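PDB 6SRN: TetR family transcriptional regulator from Streptomyces coelicolor, which probably binds DNA as a transcriptional regulator of the TetR family and holds a furan-type signalling molecule in its ligand pocket. Local coordinates for residues L35-Y47 and D120-E132. Numbering follows the deposited sequence.
Sequences LEAASEIFASRGY and DPVMQAGARLQSE
Arg128, Ala43 and Leu129 bury more surface than any other residues where helix 31-49, of the TetR-type DNA-binding region, meets helix 121-131, of the ligand-binding domain, a worked example of how two domains can be joined by helix packing. Arg128 reaches across to the backbone of Ala43 to Gly46, CG lying anti to the backbone N (chi1 -177°) and the chain extended as far as NE. There Arg128 NH1 donates to Ala43 O at 2.9 Å, from above the carbonyl plane, while one face of the guanidinium rests on the backbone of Gly46, whose N sits over its centre. Glu132 holds this group in place: its OE2 takes Arg128 NE in a nearly straight salt bridge of 3.0 Å, and its OE1 accepts from Tyr47 N, also at 3.0 Å, on the syn side. A water joins Arg128 NH2 to Ser44 O.

Small residues bring the backbones together in the middle, where the CA atoms of Ala43 and Ala125 are 4.2 Å apart and the short helix segments cross at 43°. The methyl of Ala43 packs against Gln124 CB, and that of Ala125 against Ser39 O. Beside them Leu129 forks: CD1 packs against Phe42 CD2 at 3.9 Å, while CD2 lies over one face of the Phe42 ring in a CH-pi contact, 4.2 Å from its centroid, and also reaches Tyr47 CB. The next residue, Gln130, lines the ligand pocket. The positive charge of Arg128 would probably suit Ala43 O; polar and apolar contacts together tie the two helices, consistent with ligand-driven movement reaching the DNA-binding region, as in TetR relatives.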
# COMPACT_ATOMS: atom_id res chain seq x y z
N LEU A 35 -10.15 -16.59 17.39
CA LEU A 35 -9.52 -15.54 16.61
C LEU A 35 -8.58 -16.12 15.56
O LEU A 35 -8.53 -15.60 14.46
CB LEU A 35 -8.73 -14.59 17.52
CG LEU A 35 -9.40 -13.39 18.19
CD1 LEU A 35 -8.34 -12.52 18.85
CD2 LEU A 35 -10.17 -12.55 17.18
N GLU A 36 -7.87 -17.21 15.86
CA GLU A 36 -6.98 -17.82 14.89
C GLU A 36 -7.76 -18.42 13.71
O GLU A 36 -7.40 -18.21 12.55
CB GLU A 36 -6.12 -18.87 15.57
CG GLU A 36 -4.92 -19.32 14.78
CD GLU A 36 -3.81 -18.25 14.63
OE1 GLU A 36 -3.60 -17.31 15.49
OE2 GLU A 36 -3.05 -18.36 13.64
N ALA A 37 -8.84 -19.12 14.03
CA ALA A 37 -9.72 -19.66 12.99
C ALA A 37 -10.35 -18.58 12.14
O ALA A 37 -10.37 -18.70 10.91
CB ALA A 37 -10.80 -20.54 13.60
N ALA A 38 -10.81 -17.52 12.79
CA ALA A 38 -11.37 -16.40 12.07
C ALA A 38 -10.31 -15.79 11.14
O ALA A 38 -10.61 -15.41 10.02
CB ALA A 38 -11.88 -15.36 13.02
N SER A 39 -9.11 -15.70 11.64
CA SER A 39 -8.02 -15.10 10.86
C SER A 39 -7.74 -15.91 9.63
O SER A 39 -7.50 -15.37 8.55
CB SER A 39 -6.77 -14.96 11.71
OG SER A 39 -6.98 -13.96 12.71
N GLU A 40 -7.68 -17.22 9.79
CA GLU A 40 -7.44 -18.09 8.66
C GLU A 40 -8.49 -17.84 7.59
O GLU A 40 -8.15 -17.74 6.41
CB GLU A 40 -7.44 -19.57 9.10
CG GLU A 40 -6.22 -19.94 9.95
CD GLU A 40 -6.35 -21.25 10.72
OE1 GLU A 40 -7.34 -21.97 10.51
OE2 GLU A 40 -5.44 -21.56 11.54
N ILE A 41 -9.75 -17.77 7.98
CA ILE A 41 -10.84 -17.60 7.01
C ILE A 41 -10.86 -16.19 6.38
O ILE A 41 -11.05 -16.04 5.17
CB ILE A 41 -12.19 -18.00 7.66
CG1 ILE A 41 -12.15 -19.51 7.88
CG2 ILE A 41 -13.38 -17.58 6.79
CD1 ILE A 41 -13.21 -20.04 8.77
N PHE A 42 -10.65 -15.18 7.19
CA PHE A 42 -10.60 -13.83 6.64
C PHE A 42 -9.42 -13.69 5.69
O PHE A 42 -9.52 -13.01 4.66
CB PHE A 42 -10.46 -12.77 7.72
CG PHE A 42 -11.71 -12.48 8.53
CD1 PHE A 42 -12.94 -12.25 7.95
CD2 PHE A 42 -11.59 -12.31 9.91
CE1 PHE A 42 -14.04 -11.92 8.75
CE2 PHE A 42 -12.67 -11.96 10.72
CZ PHE A 42 -13.88 -11.80 10.12
N ALA A 43 -8.27 -14.25 6.05
CA ALA A 43 -7.09 -14.13 5.17
C ALA A 43 -7.30 -14.78 3.80
O ALA A 43 -6.87 -14.26 2.78
CB ALA A 43 -5.87 -14.70 5.87
N SER A 44 -8.04 -15.89 3.80
CA SER A 44 -8.20 -16.64 2.59
C SER A 44 -9.39 -16.15 1.77
O SER A 44 -9.30 -16.19 0.54
CB SER A 44 -8.23 -18.14 2.89
OG SER A 44 -9.30 -18.51 3.66
N ARG A 45 -10.43 -15.65 2.43
CA ARG A 45 -11.71 -15.33 1.79
C ARG A 45 -12.12 -13.87 1.79
O ARG A 45 -13.04 -13.50 1.05
CB ARG A 45 -12.85 -16.13 2.43
CG ARG A 45 -12.59 -17.61 2.40
CD ARG A 45 -13.70 -18.46 2.98
NE ARG A 45 -13.19 -19.81 3.22
CZ ARG A 45 -13.80 -20.75 3.94
NH1 ARG A 45 -14.96 -20.51 4.51
NH2 ARG A 45 -13.22 -21.94 4.08
N GLY A 46 -11.46 -13.06 2.61
CA GLY A 46 -11.85 -11.67 2.81
C GLY A 46 -13.07 -11.59 3.70
O GLY A 46 -13.63 -12.59 4.12
N TYR A 47 -13.47 -10.36 4.01
CA TYR A 47 -14.58 -10.16 4.92
C TYR A 47 -15.90 -10.67 4.35
O TYR A 47 -16.60 -11.42 5.02
CB TYR A 47 -14.69 -8.67 5.26
CG TYR A 47 -15.77 -8.39 6.25
CD1 TYR A 47 -15.55 -8.56 7.60
CD2 TYR A 47 -17.01 -7.92 5.86
CE1 TYR A 47 -16.52 -8.29 8.56
CE2 TYR A 47 -18.01 -7.70 6.81
CZ TYR A 47 -17.74 -7.87 8.17
OH TYR A 47 -18.70 -7.65 9.15
N ASP A 120 1.88 -15.58 9.47
CA ASP A 120 0.93 -15.61 10.58
C ASP A 120 -0.46 -15.20 10.09
O ASP A 120 -0.65 -14.09 9.63
CB ASP A 120 1.38 -14.68 11.71
CG ASP A 120 0.56 -14.83 12.94
OD1 ASP A 120 -0.66 -15.11 12.83
OD2 ASP A 120 1.12 -14.63 14.06
N PRO A 121 -1.45 -16.11 10.17
CA PRO A 121 -2.76 -15.74 9.71
C PRO A 121 -3.35 -14.48 10.33
O PRO A 121 -4.14 -13.79 9.66
CB PRO A 121 -3.60 -16.95 10.08
CG PRO A 121 -2.67 -18.11 10.06
CD PRO A 121 -1.39 -17.53 10.59
N VAL A 122 -3.08 -14.22 11.60
CA VAL A 122 -3.67 -13.01 12.22
C VAL A 122 -3.15 -11.74 11.51
O VAL A 122 -3.90 -10.78 11.31
CB VAL A 122 -3.42 -12.97 13.73
CG1 VAL A 122 -3.93 -11.66 14.34
CG2 VAL A 122 -4.07 -14.16 14.38
N MET A 123 -1.86 -11.73 11.16
CA MET A 123 -1.31 -10.60 10.44
C MET A 123 -1.86 -10.52 9.03
O MET A 123 -2.18 -9.41 8.56
CB MET A 123 0.21 -10.69 10.42
CG MET A 123 0.87 -10.63 11.79
SD MET A 123 0.75 -8.98 12.53
CE MET A 123 1.87 -8.16 11.52
N GLN A 124 -1.96 -11.65 8.36
CA GLN A 124 -2.45 -11.64 7.01
C GLN A 124 -3.92 -11.16 6.98
O GLN A 124 -4.34 -10.41 6.12
CB GLN A 124 -2.34 -13.02 6.40
CG GLN A 124 -0.88 -13.49 6.32
CD GLN A 124 -0.71 -14.96 6.07
OE1 GLN A 124 -1.65 -15.73 6.05
NE2 GLN A 124 0.53 -15.35 5.86
N ALA A 125 -4.70 -11.61 7.95
CA ALA A 125 -6.08 -11.22 8.06
C ALA A 125 -6.23 -9.76 8.42
O ALA A 125 -7.06 -9.05 7.87
CB ALA A 125 -6.79 -12.08 9.08
N GLY A 126 -5.41 -9.29 9.36
CA GLY A 126 -5.45 -7.87 9.74
C GLY A 126 -5.22 -6.99 8.54
O GLY A 126 -5.94 -6.03 8.32
N ALA A 127 -4.21 -7.32 7.75
CA ALA A 127 -3.90 -6.56 6.56
C ALA A 127 -5.00 -6.65 5.53
O ALA A 127 -5.43 -5.64 4.93
CB ALA A 127 -2.55 -6.97 5.95
N ARG A 128 -5.54 -7.85 5.30
CA ARG A 128 -6.59 -7.96 4.31
C ARG A 128 -7.83 -7.22 4.71
O ARG A 128 -8.45 -6.56 3.87
CB ARG A 128 -6.93 -9.43 4.03
CG ARG A 128 -7.98 -9.57 2.94
CD ARG A 128 -7.97 -10.94 2.30
NE ARG A 128 -8.96 -10.98 1.21
CZ ARG A 128 -9.11 -12.02 0.39
NH1 ARG A 128 -8.38 -13.10 0.55
NH2 ARG A 128 -10.00 -11.97 -0.61
N LEU A 129 -8.23 -7.31 5.98
CA LEU A 129 -9.41 -6.55 6.44
C LEU A 129 -9.19 -5.04 6.28
O LEU A 129 -10.11 -4.34 5.80
CB LEU A 129 -9.72 -6.93 7.88
CG LEU A 129 -10.15 -8.38 8.07
CD1 LEU A 129 -10.11 -8.77 9.54
CD2 LEU A 129 -11.53 -8.62 7.51
N GLN A 130 -8.01 -4.54 6.62
CA GLN A 130 -7.69 -3.11 6.40
C GLN A 130 -7.64 -2.73 4.91
O GLN A 130 -7.94 -1.58 4.53
CB GLN A 130 -6.39 -2.72 7.05
CG GLN A 130 -6.40 -2.78 8.55
CD GLN A 130 -7.22 -1.68 9.19
OE1 GLN A 130 -8.38 -1.47 8.83
NE2 GLN A 130 -6.65 -1.02 10.16
N SER A 131 -7.25 -3.68 4.06
CA SER A 131 -7.21 -3.41 2.61
C SER A 131 -8.59 -3.16 2.09
O SER A 131 -8.77 -2.41 1.10
CB SER A 131 -6.64 -4.61 1.82
OG SER A 131 -7.69 -5.52 1.45
N GLU A 132 -9.57 -3.84 2.70
CA GLU A 132 -10.95 -3.86 2.35
C GLU A 132 -11.72 -2.80 3.11
O GLU A 132 -12.90 -2.71 2.97
CB GLU A 132 -11.56 -5.26 2.59
CG GLU A 132 -10.74 -6.31 1.82
CD GLU A 132 -11.28 -7.72 1.77
OE1 GLU A 132 -12.22 -8.00 2.55
OE2 GLU A 132 -10.71 -8.54 0.95
O HOH W 1 -1.31 -15.32 15.69
O HOH W 2 -9.80 -14.32 -1.84